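Local coordinates for protein MFP2B (Ascaris suum, PDB 2BJR) that enhances polymerization of the major sperm protein in the amoeboid motility of nematode sperm and carries a bound zinc ion, at residues Gln31-Ala36 with Pro119-Glu124; Gly54-Ser59 with Ile77-Tyr82; Met241-Asn246 with Gly259-Gln264; Leu272-Leu275 with Ile279-Phe282; Leu317-Lys322 with Thr342-Val347. All coordinates share one frame; numbering follows the deposited sequence.

Interaction 1. Residues Gln31-Ala36 with Pro119-Glu124; sequences QNMYVA and PILWSE. With SO4 (sulfate ion), chain E.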
# COMPACT_ATOMS: atom_id res chain seq x y z
N GLN A 31 -4.05 -1.95 -1.24
CA GLN A 31 -2.74 -1.64 -1.79
C GLN A 31 -2.52 -0.16 -2.03
O GLN A 31 -1.41 0.32 -1.87
CB GLN A 31 -2.51 -2.41 -3.11
CG GLN A 31 -1.07 -2.35 -3.60
CD GLN A 31 -0.10 -3.06 -2.63
OE1 GLN A 31 -0.29 -4.23 -2.34
NE2 GLN A 31 0.87 -2.34 -2.09
N ASN A 32 -3.59 0.56 -2.43
CA ASN A 32 -3.43 1.90 -2.93
C ASN A 32 -4.65 2.72 -2.64
O ASN A 32 -5.31 3.23 -3.55
CB ASN A 32 -3.14 1.86 -4.38
CG ASN A 32 -2.81 3.23 -4.99
OD1 ASN A 32 -2.29 4.11 -4.32
ND2 ASN A 32 -3.08 3.39 -6.31
N MSE A 33 -4.99 2.77 -1.37
CA MSE A 33 -6.20 3.46 -0.91
C MSE A 33 -5.88 4.00 0.48
O MSE A 33 -5.57 3.21 1.37
CB MSE A 33 -7.40 2.51 -0.89
CG MSE A 33 -8.70 3.18 -0.56
SE MSE A 33 -10.17 1.89 -0.73
CE MSE A 33 -9.94 1.57 -2.71
N TYR A 34 -6.00 5.33 0.66
CA TYR A 34 -5.60 6.02 1.88
C TYR A 34 -6.76 6.85 2.43
O TYR A 34 -7.57 7.35 1.66
CB TYR A 34 -4.37 6.91 1.66
CG TYR A 34 -3.18 6.21 1.03
CD1 TYR A 34 -3.11 6.00 -0.34
CD2 TYR A 34 -2.10 5.81 1.80
CE1 TYR A 34 -2.03 5.35 -0.91
CE2 TYR A 34 -1.02 5.20 1.23
CZ TYR A 34 -0.97 4.98 -0.09
OH TYR A 34 0.15 4.41 -0.60
N VAL A 35 -6.79 7.00 3.75
CA VAL A 35 -7.84 7.71 4.46
C VAL A 35 -7.66 9.21 4.20
O VAL A 35 -6.60 9.80 4.53
CB VAL A 35 -7.84 7.39 6.00
CG1 VAL A 35 -9.01 8.04 6.65
CG2 VAL A 35 -7.91 5.89 6.21
N ALA A 36 -8.72 9.84 3.70
CA ALA A 36 -8.68 11.24 3.29
C ALA A 36 -9.85 12.02 3.82
O ALA A 36 -10.87 11.47 4.23
CB ALA A 36 -8.60 11.38 1.81
N PRO A 119 -14.46 7.84 8.84
CA PRO A 119 -14.14 6.89 7.77
C PRO A 119 -14.79 5.54 7.98
O PRO A 119 -14.89 5.06 9.14
CB PRO A 119 -12.63 6.79 7.83
CG PRO A 119 -12.19 8.06 8.48
CD PRO A 119 -13.24 8.37 9.49
N ILE A 120 -15.23 4.91 6.89
CA ILE A 120 -15.78 3.57 6.92
C ILE A 120 -15.31 2.81 5.67
O ILE A 120 -15.38 3.33 4.54
CB ILE A 120 -17.29 3.59 7.12
CG1 ILE A 120 -17.83 2.19 7.36
CG2 ILE A 120 -18.03 4.29 5.99
CD1 ILE A 120 -19.29 2.22 7.89
N LEU A 121 -14.76 1.63 5.91
CA LEU A 121 -14.25 0.76 4.85
C LEU A 121 -15.18 -0.41 4.61
O LEU A 121 -15.37 -1.26 5.45
CB LEU A 121 -12.85 0.28 5.22
CG LEU A 121 -12.21 -0.60 4.15
CD1 LEU A 121 -11.89 0.15 2.87
CD2 LEU A 121 -10.94 -1.17 4.75
N TRP A 122 -15.74 -0.43 3.41
CA TRP A 122 -16.53 -1.53 2.91
C TRP A 122 -15.57 -2.57 2.34
O TRP A 122 -15.39 -2.68 1.16
CB TRP A 122 -17.51 -1.01 1.86
CG TRP A 122 -18.57 -1.94 1.37
CD1 TRP A 122 -18.79 -3.25 1.73
CD2 TRP A 122 -19.58 -1.62 0.42
NE1 TRP A 122 -19.84 -3.77 1.02
CE2 TRP A 122 -20.36 -2.79 0.22
CE3 TRP A 122 -19.89 -0.47 -0.30
CZ2 TRP A 122 -21.44 -2.82 -0.68
CZ3 TRP A 122 -20.94 -0.50 -1.18
CH2 TRP A 122 -21.72 -1.66 -1.35
N SER A 123 -14.97 -3.33 3.24
CA SER A 123 -13.86 -4.21 2.93
C SER A 123 -14.25 -5.35 1.99
O SER A 123 -13.44 -5.78 1.15
CB SER A 123 -13.26 -4.79 4.25
OG SER A 123 -14.28 -5.05 5.26
N GLU A 124 -15.46 -5.86 2.16
CA GLU A 124 -15.93 -7.04 1.42
C GLU A 124 -16.75 -6.73 0.17
O GLU A 124 -17.41 -7.62 -0.35
CB GLU A 124 -16.72 -7.95 2.36
CG GLU A 124 -15.97 -8.35 3.61
CD GLU A 124 -14.68 -9.08 3.31
OE1 GLU A 124 -14.73 -10.10 2.61
OE2 GLU A 124 -13.60 -8.63 3.76
S SO4 E . -21.60 -7.11 0.65
O1 SO4 E . -20.93 -6.58 1.85
O2 SO4 E . -21.21 -6.27 -0.46
O3 SO4 E . -21.13 -8.51 0.50
O4 SO4 E . -23.02 -7.09 0.86

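Interaction 2. Residues Gly54-Ser59 with Ile77-Tyr82; sequences GVIECS and IQVLQY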
# COMPACT_ATOMS: atom_id res chain seq x y z
N GLY A 54 2.67 8.75 -8.89
CA GLY A 54 3.44 9.33 -7.82
C GLY A 54 2.81 10.47 -7.06
O GLY A 54 3.41 10.98 -6.12
N VAL A 55 1.58 10.82 -7.42
CA VAL A 55 0.86 11.92 -6.78
C VAL A 55 -0.54 11.57 -6.37
O VAL A 55 -1.09 10.55 -6.81
CB VAL A 55 0.81 13.18 -7.73
CG1 VAL A 55 2.22 13.53 -8.16
CG2 VAL A 55 -0.06 12.92 -8.90
N ILE A 56 -1.10 12.42 -5.51
CA ILE A 56 -2.43 12.24 -4.94
C ILE A 56 -3.52 12.45 -5.99
O ILE A 56 -3.58 13.50 -6.67
CB ILE A 56 -2.65 13.27 -3.77
CG1 ILE A 56 -1.71 13.01 -2.60
CG2 ILE A 56 -4.11 13.28 -3.27
CD1 ILE A 56 -1.75 14.14 -1.52
N GLU A 57 -4.41 11.46 -6.10
CA GLU A 57 -5.74 11.62 -6.66
C GLU A 57 -6.68 11.26 -5.53
O GLU A 57 -6.28 10.63 -4.53
CB GLU A 57 -5.93 10.72 -7.87
CG GLU A 57 -5.16 11.21 -9.10
CD GLU A 57 -5.52 10.50 -10.41
OE1 GLU A 57 -6.51 9.78 -10.48
OE2 GLU A 57 -4.79 10.68 -11.39
N CYS A 58 -7.93 11.69 -5.60
CA CYS A 58 -8.85 11.45 -4.53
C CYS A 58 -10.31 11.52 -4.98
O CYS A 58 -10.61 11.98 -6.09
CB CYS A 58 -8.59 12.39 -3.36
SG CYS A 58 -8.60 14.14 -3.90
N SER A 59 -11.19 11.02 -4.13
CA SER A 59 -12.62 10.91 -4.39
C SER A 59 -13.43 11.10 -3.13
O SER A 59 -13.15 10.46 -2.11
CB SER A 59 -12.95 9.54 -4.99
OG SER A 59 -14.34 9.38 -5.23
N ILE A 77 -6.53 18.50 -0.10
CA ILE A 77 -7.27 17.74 0.86
C ILE A 77 -6.33 17.41 2.01
O ILE A 77 -5.20 17.90 2.03
CB ILE A 77 -7.80 16.43 0.24
CG1 ILE A 77 -6.65 15.60 -0.38
CG2 ILE A 77 -8.85 16.72 -0.83
CD1 ILE A 77 -6.96 14.10 -0.38
N GLN A 78 -6.81 16.63 2.95
CA GLN A 78 -5.93 16.10 4.00
C GLN A 78 -5.91 14.58 3.95
O GLN A 78 -6.93 13.98 3.57
CB GLN A 78 -6.36 16.59 5.35
CG GLN A 78 -6.06 18.08 5.56
CD GLN A 78 -6.85 18.69 6.68
OE1 GLN A 78 -8.04 18.87 6.53
NE2 GLN A 78 -6.19 19.06 7.76
N VAL A 79 -4.75 14.01 4.30
CA VAL A 79 -4.55 12.55 4.39
C VAL A 79 -4.15 12.20 5.79
O VAL A 79 -3.27 12.87 6.42
CB VAL A 79 -3.52 12.08 3.36
CG1 VAL A 79 -3.28 10.54 3.44
CG2 VAL A 79 -4.00 12.45 1.97
N LEU A 80 -4.86 11.27 6.37
CA LEU A 80 -4.56 10.81 7.71
C LEU A 80 -3.10 10.35 7.77
O LEU A 80 -2.61 9.67 6.85
CB LEU A 80 -5.45 9.67 8.10
CG LEU A 80 -5.41 9.20 9.56
CD1 LEU A 80 -5.76 10.32 10.53
CD2 LEU A 80 -6.40 8.06 9.69
N GLN A 81 -2.42 10.78 8.84
CA GLN A 81 -0.99 10.50 9.02
C GLN A 81 -0.79 9.83 10.35
O GLN A 81 -1.42 10.16 11.33
CB GLN A 81 -0.19 11.78 8.92
CG GLN A 81 1.28 11.70 9.23
CD GLN A 81 1.97 13.05 9.01
OE1 GLN A 81 1.85 13.90 9.88
NE2 GLN A 81 2.61 13.27 7.87
N TYR A 82 0.12 8.85 10.38
CA TYR A 82 0.52 8.23 11.60
C TYR A 82 2.07 8.17 11.58
O TYR A 82 2.65 7.20 11.09
CB TYR A 82 -0.16 6.88 11.80
CG TYR A 82 0.08 6.35 13.19
CD1 TYR A 82 -0.69 6.77 14.26
CD2 TYR A 82 1.16 5.47 13.45
CE1 TYR A 82 -0.45 6.35 15.53
CE2 TYR A 82 1.39 5.01 14.75
CZ TYR A 82 0.60 5.43 15.78
OH TYR A 82 0.82 5.01 17.10

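Interaction 3. Residues Met241-Asn246 with Gly259-Gln264; sequences MGRIWN and GHEYRQ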
# COMPACT_ATOMS: atom_id res chain seq x y z
N MSE A 241 5.78 -2.63 -10.98
CA MSE A 241 6.92 -2.99 -10.16
C MSE A 241 8.19 -2.50 -10.85
O MSE A 241 8.32 -2.45 -12.05
CB MSE A 241 7.05 -4.48 -9.89
CG MSE A 241 5.93 -5.08 -9.18
SE MSE A 241 5.82 -4.60 -7.33
CE MSE A 241 4.28 -5.69 -6.99
N GLY A 242 9.11 -2.04 -10.05
CA GLY A 242 10.35 -1.60 -10.57
C GLY A 242 11.41 -1.63 -9.49
O GLY A 242 11.31 -2.40 -8.54
N ARG A 243 12.45 -0.82 -9.69
CA ARG A 243 13.63 -0.89 -8.85
C ARG A 243 13.97 0.42 -8.17
O ARG A 243 13.81 1.49 -8.77
CB ARG A 243 14.80 -1.37 -9.69
CG ARG A 243 15.36 -0.46 -10.75
CD ARG A 243 16.47 -1.10 -11.57
NE ARG A 243 16.94 -0.25 -12.67
CZ ARG A 243 16.33 -0.15 -13.85
NH1 ARG A 243 15.24 -0.87 -14.10
NH2 ARG A 243 16.79 0.65 -14.79
N ILE A 244 14.42 0.34 -6.92
CA ILE A 244 15.09 1.45 -6.25
C ILE A 244 16.53 1.11 -5.87
O ILE A 244 16.90 -0.05 -5.80
CB ILE A 244 14.35 1.94 -5.03
CG1 ILE A 244 14.19 0.83 -4.01
CG2 ILE A 244 13.00 2.54 -5.43
CD1 ILE A 244 13.76 1.28 -2.61
N TRP A 245 17.34 2.17 -5.71
CA TRP A 245 18.70 2.01 -5.19
C TRP A 245 19.01 3.25 -4.39
O TRP A 245 18.34 4.29 -4.51
CB TRP A 245 19.70 1.83 -6.31
CG TRP A 245 19.77 2.98 -7.27
CD1 TRP A 245 20.73 3.96 -7.30
CD2 TRP A 245 18.89 3.26 -8.37
NE1 TRP A 245 20.49 4.83 -8.33
CE2 TRP A 245 19.38 4.42 -9.01
CE3 TRP A 245 17.74 2.64 -8.88
CZ2 TRP A 245 18.74 5.00 -10.13
CZ3 TRP A 245 17.11 3.22 -9.98
CH2 TRP A 245 17.62 4.37 -10.61
N ASN A 246 20.04 3.12 -3.56
CA ASN A 246 20.44 4.16 -2.64
C ASN A 246 21.45 5.05 -3.38
O ASN A 246 22.54 4.62 -3.70
CB ASN A 246 20.99 3.53 -1.38
CG ASN A 246 21.39 4.57 -0.32
OD1 ASN A 246 21.36 5.77 -0.56
ND2 ASN A 246 21.71 4.09 0.87
N GLY A 259 5.65 1.66 -22.71
CA GLY A 259 6.74 1.86 -23.66
C GLY A 259 7.79 2.87 -23.26
O GLY A 259 8.68 3.14 -24.03
N HIS A 260 7.72 3.40 -22.03
CA HIS A 260 8.67 4.41 -21.57
C HIS A 260 9.47 3.97 -20.34
O HIS A 260 9.06 3.07 -19.62
CB HIS A 260 7.96 5.70 -21.16
CG HIS A 260 6.92 6.18 -22.13
ND1 HIS A 260 5.59 6.34 -21.77
CD2 HIS A 260 7.01 6.58 -23.42
CE1 HIS A 260 4.91 6.77 -22.82
NE2 HIS A 260 5.74 6.93 -23.83
N GLU A 261 10.57 4.69 -20.11
CA GLU A 261 11.33 4.63 -18.89
C GLU A 261 11.04 5.87 -18.08
O GLU A 261 10.98 6.98 -18.63
CB GLU A 261 12.80 4.58 -19.20
CG GLU A 261 13.68 4.54 -17.97
CD GLU A 261 15.16 4.57 -18.29
OE1 GLU A 261 15.59 5.48 -19.01
OE2 GLU A 261 15.91 3.75 -17.76
N TYR A 262 10.88 5.68 -16.77
CA TYR A 262 10.64 6.76 -15.83
C TYR A 262 11.73 6.70 -14.79
O TYR A 262 11.81 5.71 -14.04
CB TYR A 262 9.29 6.60 -15.17
CG TYR A 262 8.12 6.61 -16.10
CD1 TYR A 262 7.72 5.45 -16.76
CD2 TYR A 262 7.40 7.78 -16.35
CE1 TYR A 262 6.67 5.45 -17.60
CE2 TYR A 262 6.31 7.77 -17.17
CZ TYR A 262 5.95 6.60 -17.81
OH TYR A 262 4.87 6.59 -18.66
N ARG A 263 12.58 7.72 -14.76
CA ARG A 263 13.72 7.82 -13.82
C ARG A 263 13.73 9.15 -13.06
O ARG A 263 14.62 9.38 -12.29
CB ARG A 263 15.06 7.81 -14.58
CG ARG A 263 15.59 6.50 -15.09
CD ARG A 263 17.11 6.56 -15.43
NE ARG A 263 17.86 5.36 -15.02
CZ ARG A 263 18.82 5.31 -14.11
NH1 ARG A 263 19.23 6.38 -13.41
NH2 ARG A 263 19.39 4.16 -13.87
N GLN A 264 12.81 10.06 -13.33
CA GLN A 264 12.75 11.31 -12.59
C GLN A 264 11.30 11.74 -12.37
O GLN A 264 10.40 11.26 -13.05
CB GLN A 264 13.53 12.43 -13.33
CG GLN A 264 12.94 12.84 -14.65
CD GLN A 264 13.79 13.93 -15.42
OE1 GLN A 264 14.23 14.94 -14.83
NE2 GLN A 264 14.01 13.71 -16.71

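Interaction 4. Residues Leu272-Leu275 with Ile279-Phe282; sequences LYEL and IRGF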
# COMPACT_ATOMS: atom_id res chain seq x y z
N LEU A 272 8.81 -2.50 -0.68
CA LEU A 272 8.51 -3.78 -0.05
C LEU A 272 9.52 -4.03 1.11
O LEU A 272 10.71 -3.79 0.94
CB LEU A 272 8.58 -4.93 -1.09
CG LEU A 272 8.24 -6.31 -0.56
CD1 LEU A 272 6.83 -6.37 -0.11
CD2 LEU A 272 8.47 -7.34 -1.61
N TYR A 273 9.00 -4.46 2.26
CA TYR A 273 9.82 -4.76 3.42
C TYR A 273 9.72 -6.23 3.79
O TYR A 273 8.65 -6.83 3.70
CB TYR A 273 9.33 -3.98 4.63
CG TYR A 273 9.79 -2.55 4.78
CD1 TYR A 273 10.68 -1.95 3.91
CD2 TYR A 273 9.32 -1.80 5.85
CE1 TYR A 273 11.10 -0.63 4.12
CE2 TYR A 273 9.74 -0.49 6.07
CZ TYR A 273 10.63 0.09 5.21
OH TYR A 273 11.02 1.39 5.44
N GLU A 274 10.85 -6.79 4.21
CA GLU A 274 10.90 -8.12 4.79
C GLU A 274 10.75 -7.92 6.28
O GLU A 274 11.59 -7.25 6.94
CB GLU A 274 12.25 -8.78 4.48
CG GLU A 274 12.42 -10.19 5.01
CD GLU A 274 13.67 -10.81 4.41
OE1 GLU A 274 14.76 -10.28 4.70
OE2 GLU A 274 13.56 -11.78 3.62
N LEU A 275 9.68 -8.49 6.81
CA LEU A 275 9.38 -8.38 8.21
C LEU A 275 10.34 -9.21 9.05
O LEU A 275 10.96 -10.11 8.54
CB LEU A 275 7.99 -8.88 8.44
CG LEU A 275 6.97 -7.96 7.78
CD1 LEU A 275 5.63 -8.61 7.85
CD2 LEU A 275 6.99 -6.58 8.47
N ILE A 279 7.65 -12.42 13.42
CA ILE A 279 6.26 -12.00 13.25
C ILE A 279 5.64 -12.35 11.90
O ILE A 279 4.43 -12.25 11.74
CB ILE A 279 6.08 -10.48 13.51
CG1 ILE A 279 6.60 -9.65 12.34
CG2 ILE A 279 6.70 -10.06 14.89
CD1 ILE A 279 6.36 -8.16 12.57
N ARG A 280 6.45 -12.80 10.95
CA ARG A 280 5.96 -13.03 9.61
C ARG A 280 5.45 -14.45 9.41
O ARG A 280 5.97 -15.39 10.02
CB ARG A 280 7.01 -12.72 8.57
CG ARG A 280 8.19 -13.60 8.52
CD ARG A 280 9.28 -13.05 7.65
NE ARG A 280 10.35 -14.03 7.38
CZ ARG A 280 11.65 -13.78 7.44
NH1 ARG A 280 12.12 -12.59 7.76
NH2 ARG A 280 12.50 -14.75 7.17
N GLY A 281 4.46 -14.59 8.54
CA GLY A 281 3.84 -15.86 8.30
C GLY A 281 4.31 -16.48 7.00
O GLY A 281 3.71 -17.41 6.55
N PHE A 282 5.33 -15.90 6.38
CA PHE A 282 5.83 -16.33 5.09
C PHE A 282 7.29 -15.90 4.91
O PHE A 282 7.75 -14.97 5.59
CB PHE A 282 4.95 -15.75 3.97
CG PHE A 282 4.89 -14.25 3.99
CD1 PHE A 282 5.84 -13.50 3.31
CD2 PHE A 282 3.92 -13.60 4.74
CE1 PHE A 282 5.80 -12.10 3.36
CE2 PHE A 282 3.87 -12.22 4.80
CZ PHE A 282 4.82 -11.47 4.11

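Interaction 5. Residues Leu317-Lys322 with Thr342-Val347; sequences LIVDGK and TEKVLV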
# COMPACT_ATOMS: atom_id res chain seq x y z
N LEU A 317 15.00 -9.75 -14.77
CA LEU A 317 15.13 -10.16 -16.15
C LEU A 317 16.60 -10.36 -16.48
O LEU A 317 17.46 -9.73 -15.87
CB LEU A 317 14.61 -9.06 -17.08
CG LEU A 317 13.09 -8.96 -17.27
CD1 LEU A 317 12.44 -8.58 -15.98
CD2 LEU A 317 12.77 -7.97 -18.38
N ILE A 318 16.87 -11.24 -17.44
CA ILE A 318 18.19 -11.36 -18.03
C ILE A 318 18.18 -10.69 -19.40
O ILE A 318 17.50 -11.14 -20.30
CB ILE A 318 18.58 -12.85 -18.21
CG1 ILE A 318 18.49 -13.60 -16.89
CG2 ILE A 318 19.97 -12.97 -18.82
CD1 ILE A 318 19.32 -13.02 -15.78
N VAL A 319 18.92 -9.59 -19.52
CA VAL A 319 18.96 -8.75 -20.71
C VAL A 319 20.43 -8.52 -21.07
O VAL A 319 21.22 -8.00 -20.26
CB VAL A 319 18.30 -7.38 -20.43
CG1 VAL A 319 18.48 -6.40 -21.64
CG2 VAL A 319 16.88 -7.57 -20.13
N ASP A 320 20.83 -8.93 -22.28
CA ASP A 320 22.21 -8.77 -22.70
C ASP A 320 23.11 -9.56 -21.75
O ASP A 320 24.20 -9.14 -21.43
CB ASP A 320 22.63 -7.28 -22.70
CG ASP A 320 21.94 -6.45 -23.80
OD1 ASP A 320 21.37 -7.04 -24.75
OD2 ASP A 320 21.93 -5.18 -23.77
N GLY A 321 22.64 -10.70 -21.26
CA GLY A 321 23.40 -11.49 -20.30
C GLY A 321 23.53 -10.92 -18.89
O GLY A 321 24.19 -11.51 -18.05
N LYS A 322 22.86 -9.80 -18.60
CA LYS A 322 22.94 -9.13 -17.30
C LYS A 322 21.61 -9.21 -16.57
O LYS A 322 20.55 -9.32 -17.19
CB LYS A 322 23.31 -7.67 -17.51
CG LYS A 322 24.67 -7.45 -18.22
CD LYS A 322 25.80 -8.07 -17.39
CE LYS A 322 27.18 -7.73 -17.97
NZ LYS A 322 28.27 -8.30 -17.14
N THR A 342 13.78 3.72 -22.64
CA THR A 342 12.60 3.05 -23.13
C THR A 342 12.13 1.94 -22.18
O THR A 342 12.70 1.76 -21.10
CB THR A 342 12.85 2.53 -24.58
OG1 THR A 342 11.61 2.18 -25.17
CG2 THR A 342 13.61 1.27 -24.59
N GLU A 343 11.08 1.23 -22.56
CA GLU A 343 10.66 0.03 -21.83
C GLU A 343 11.08 -1.16 -22.68
O GLU A 343 10.67 -1.28 -23.85
CB GLU A 343 9.16 0.04 -21.56
CG GLU A 343 8.70 -1.15 -20.75
CD GLU A 343 7.21 -1.25 -20.55
OE1 GLU A 343 6.46 -0.65 -21.34
OE2 GLU A 343 6.77 -1.95 -19.60
N LYS A 344 11.93 -2.01 -22.12
CA LYS A 344 12.36 -3.23 -22.81
C LYS A 344 11.43 -4.37 -22.43
O LYS A 344 11.24 -4.68 -21.23
CB LYS A 344 13.81 -3.53 -22.48
CG LYS A 344 14.35 -4.89 -22.91
CD LYS A 344 14.33 -5.14 -24.41
CE LYS A 344 15.38 -6.20 -24.79
NZ LYS A 344 15.30 -6.59 -26.25
N VAL A 345 10.86 -5.03 -23.43
CA VAL A 345 9.83 -6.01 -23.24
C VAL A 345 10.23 -7.43 -23.71
O VAL A 345 10.65 -7.61 -24.85
CB VAL A 345 8.54 -5.58 -24.02
CG1 VAL A 345 7.42 -6.57 -23.84
CG2 VAL A 345 8.10 -4.13 -23.66
N LEU A 346 10.03 -8.41 -22.83
CA LEU A 346 10.15 -9.84 -23.13
C LEU A 346 8.79 -10.53 -23.07
O LEU A 346 7.99 -10.22 -22.23
CB LEU A 346 11.11 -10.52 -22.14
CG LEU A 346 12.47 -9.90 -21.92
CD1 LEU A 346 13.28 -10.84 -21.00
CD2 LEU A 346 13.20 -9.70 -23.19
N VAL A 347 8.54 -11.46 -23.98
CA VAL A 347 7.32 -12.24 -23.98
C VAL A 347 7.60 -13.71 -24.27
O VAL A 347 8.61 -14.05 -24.91
CB VAL A 347 6.29 -11.79 -25.05
CG1 VAL A 347 5.86 -10.37 -24.78
CG2 VAL A 347 6.88 -11.89 -26.51
O HOH W 1 18.61 -6.59 -25.85

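Interaction 1. Residues Gln31-Ala36 with Pro119-Glu124
Val35 and Pro119 make the tight end of this contact: CG1 of Val35 lies 3.7 Å from CG of Pro119 and 4.0 Å from its CB, and the two side chains cross at about a right angle. The valine presents this methyl because CG1 stands anti to the backbone N (chi1 -175°), while CG2 turns back beside that N. Two residues away the packing slackens. The selenomethionine Met33 sends its SE atom only to within 4.4 Å of Leu121 CD1, and the pair hides less surface than Val35 and Pro119 do. The contact is apolar throughout. Beyond it, segment 119-124 turns through an inverse gamma turn centred on Trp122 and reaches a sulfate ion, probably from the crystallisation liquor. The sulfate sits at the indole edge, where Trp122 NE1 donates to its O1 at 3.1 Å in a fairly straight bond (162°) and to its O2 at 3.2 Å in a more bent one. The buried side joins two antiparallel sheets: strand 34-40, an inner strand of its sheet, meets strand 117-122, an outermost strand of the other, with Leu131 of strand 130-135 touching Met33, Val35 and Leu121 alike and Ile163 of strand 161-166 also against Val35.

Interaction 2. Residues Gly54-Ser59 with Ile77-Tyr82
Ile77 loses the most surface here, and its CD1 methyl is the point on which the contact turns. That methyl lies 3.8 Å from Cys58 CB, 3.9 Å from Cys58 SG and 4.1 Å from Ile56 CG2, so it meets two residues that lie on the same side of strand 55-62. Ile77 CG1 stands between the backbone N and the carbonyl carbon (chi1 55°), which carries CD1 across to the other strand and leaves CG2 beside the backbone N, 4.0 Å from Cys58 SG. The sulfur therefore touches both branches of the isoleucine; it is itself set between the backbone N and the carbonyl carbon of Cys58 (chi1 54°), and from there it meets Ile77. Ile56 and Ile77 slide past each other in opposite directions, and the meeting is through the CG2 branch of Ile56. Its longer branch runs on to Val79, where Ile56 CD1 comes within 4.5 Å of Val79 CG2, a looser touch.

Both strands belong to one six-stranded antiparallel sheet, in which strands 34-40 and 43-52 lie between them. The short segments 55-59 and 77-81 run at 98° to each other, their axes 9.6 Å apart at closest approach, consistent with a strongly twisted sheet that curls so that these non-neighbouring strands face each other. All four touching residues are buried and the contact is wholly apolar. Phe20 and Ile16 from loops pack on Ile56 and Cys58 respectively, Pro24 lies against Val79, and Ile77 also rests on Ala36 of strand 34-40.

Interaction 3. Residues Met241-Asn246 with Gly259-Gln264
The extended backbones of strands 238-247 and 260-262, which belong to one antiparallel sheet, are held apart by strand 250-257, and the side chains of Trp245 and Arg263 meet across the gap. The six-membered part of the Trp245 indole brings CH2 over one face of the Arg263 guanidinium. Arg263 NH1 is 3.6 Å from Trp245 CZ2, and Arg263 NH2 is 3.7 Å from Trp245 CH2. The two planes are 46° apart, so the groups are tilted rather than stacked flat; Trp245 CH2 lies 3.5 Å above the guanidinium plane of Arg263, offset toward its rim. A bend at chi3 (139°) in the arginine chain probably helps set this tilt.

Glu261 approaches the same guanidinium in its plane, at the edge, where Arg263 NE and Glu261 OE2 form a long salt bridge of 3.7 Å. Arg243, from strand 238-247, brings NH2 to 4.4 Å from Glu261 OE2, beyond a salt bridge, and to 4.5 Å from Arg263 NH2. The stronger partners lie elsewhere: Glu224 makes salt bridges with both arginines, Arg243 NH2 also donates to Gly338 O, and Glu261 OE1 accepts from the backbone N of Gly341.

Two arginines can therefore sit close together because the carboxylates of Glu224 and Glu261 probably balance their charge, leaving Arg263 to lie across the tryptophan as part of a shared ionic network.

Interaction 4. Residues Leu272-Leu275 with Ile279-Phe282
Glu274 and Arg280 cross obliquely at the short loop connection that leaves strand 268-274 and leads to strand 282-288, so the contact joins two successive sheets of the second half of the chain. The carboxylate and guanidinium planes are 24° apart, yet the groups do not form a salt bridge: Glu274 OE2 lies over a guanidinium face, 4.5 Å from Arg280 NH1, where no N-H points at it. The closer touch is made by the aliphatic part of the glutamate, with Glu274 CG 3.7 Å from Arg280 NH1.

The arginine starts with CG between the backbone N and the carbonyl carbon (chi1 68°) and then runs extended to NE, which carries the guanidinium back to the backbone of Leu275. Nearer the backbone, Leu275 and Arg280 meet CB to CB at 4.0 Å, and Leu275 CB lies 4.2 Å from Ile279 CG1; Leu275 is the residue most covered by the contact. Arg280 NH2 also forms a salt bridge with Asp283, so both terminal nitrogens of the guanidinium have partners. The bond to Leu275 helps fix the rotation of the group: Arg280 NH1 donates to Leu275 O at 2.8 Å, with the oxygen 2° out of the guanidinium plane and the donor nearly along the C=O axis.

Interaction 5. Residues Leu317-Lys322 with Thr342-Val347
Leu317 and Leu346 both hold CG beside the backbone N and anti to the carbonyl carbon (chi1 -79° and -51°), and from there their branches slide past each other in opposite directions. The two strands they come from lie in one antiparallel sheet, linked by strands 322-329 and 334-339; segments 317-319 and 342-347 cross at 109° with their axes 9.4 Å apart, consistent with a curled sheet. Leu317 CD2 packs 3.9 Å from Leu346 CD1 and 4.0 Å from Leu346 CG, and Ala335 and Ile337 of strand 334-339 lie against Leu317 as well. Leu346 CD1 also approaches the backbone, 4.3 Å from Ile318 O.

Farther out the contact becomes looser and more polar. Val319 CG1 is 4.4 Å from Lys344 CE, so the valine meets the aliphatic end of the lysine chain. Just beyond it, strands 313-319 and 322-329 form a beta hairpin with a type I' turn, closed by reciprocal backbone bonds between Val319 and Lys322. The turn places Asp320 in solvent, with OD1 6.3 Å from Lys344 NZ, too far for direct pairing. A single water spans them, donating to Asp320 OD1 at 3.0 Å and accepting weakly from Lys344 NZ at 3.3 Å.

How the interactions relate
Interactions 1 and 2 lie in the first cytosolic motility protein region, interactions 3, 4 and 5 in the second. The chain between the two segments of interaction 1 contains interaction 2; their centres are 12 Å apart, and neighbouring strands 34-40 and 76-81 bring them into contact, with a probable hydrogen bond between Val35 O and Leu80 N. Interactions 3, 4 and 5 follow in series. Interactions 3 and 4 reach the same sheet, 24 Å apart between centres, whereas interaction 3 touches interaction 5 from another sheet through Gly259 with Glu343 and Thr342. Interactions 1 and 5 are farthest apart, about 36 Å between centres. The same family occurs twice in the chain, consistent with two related halves.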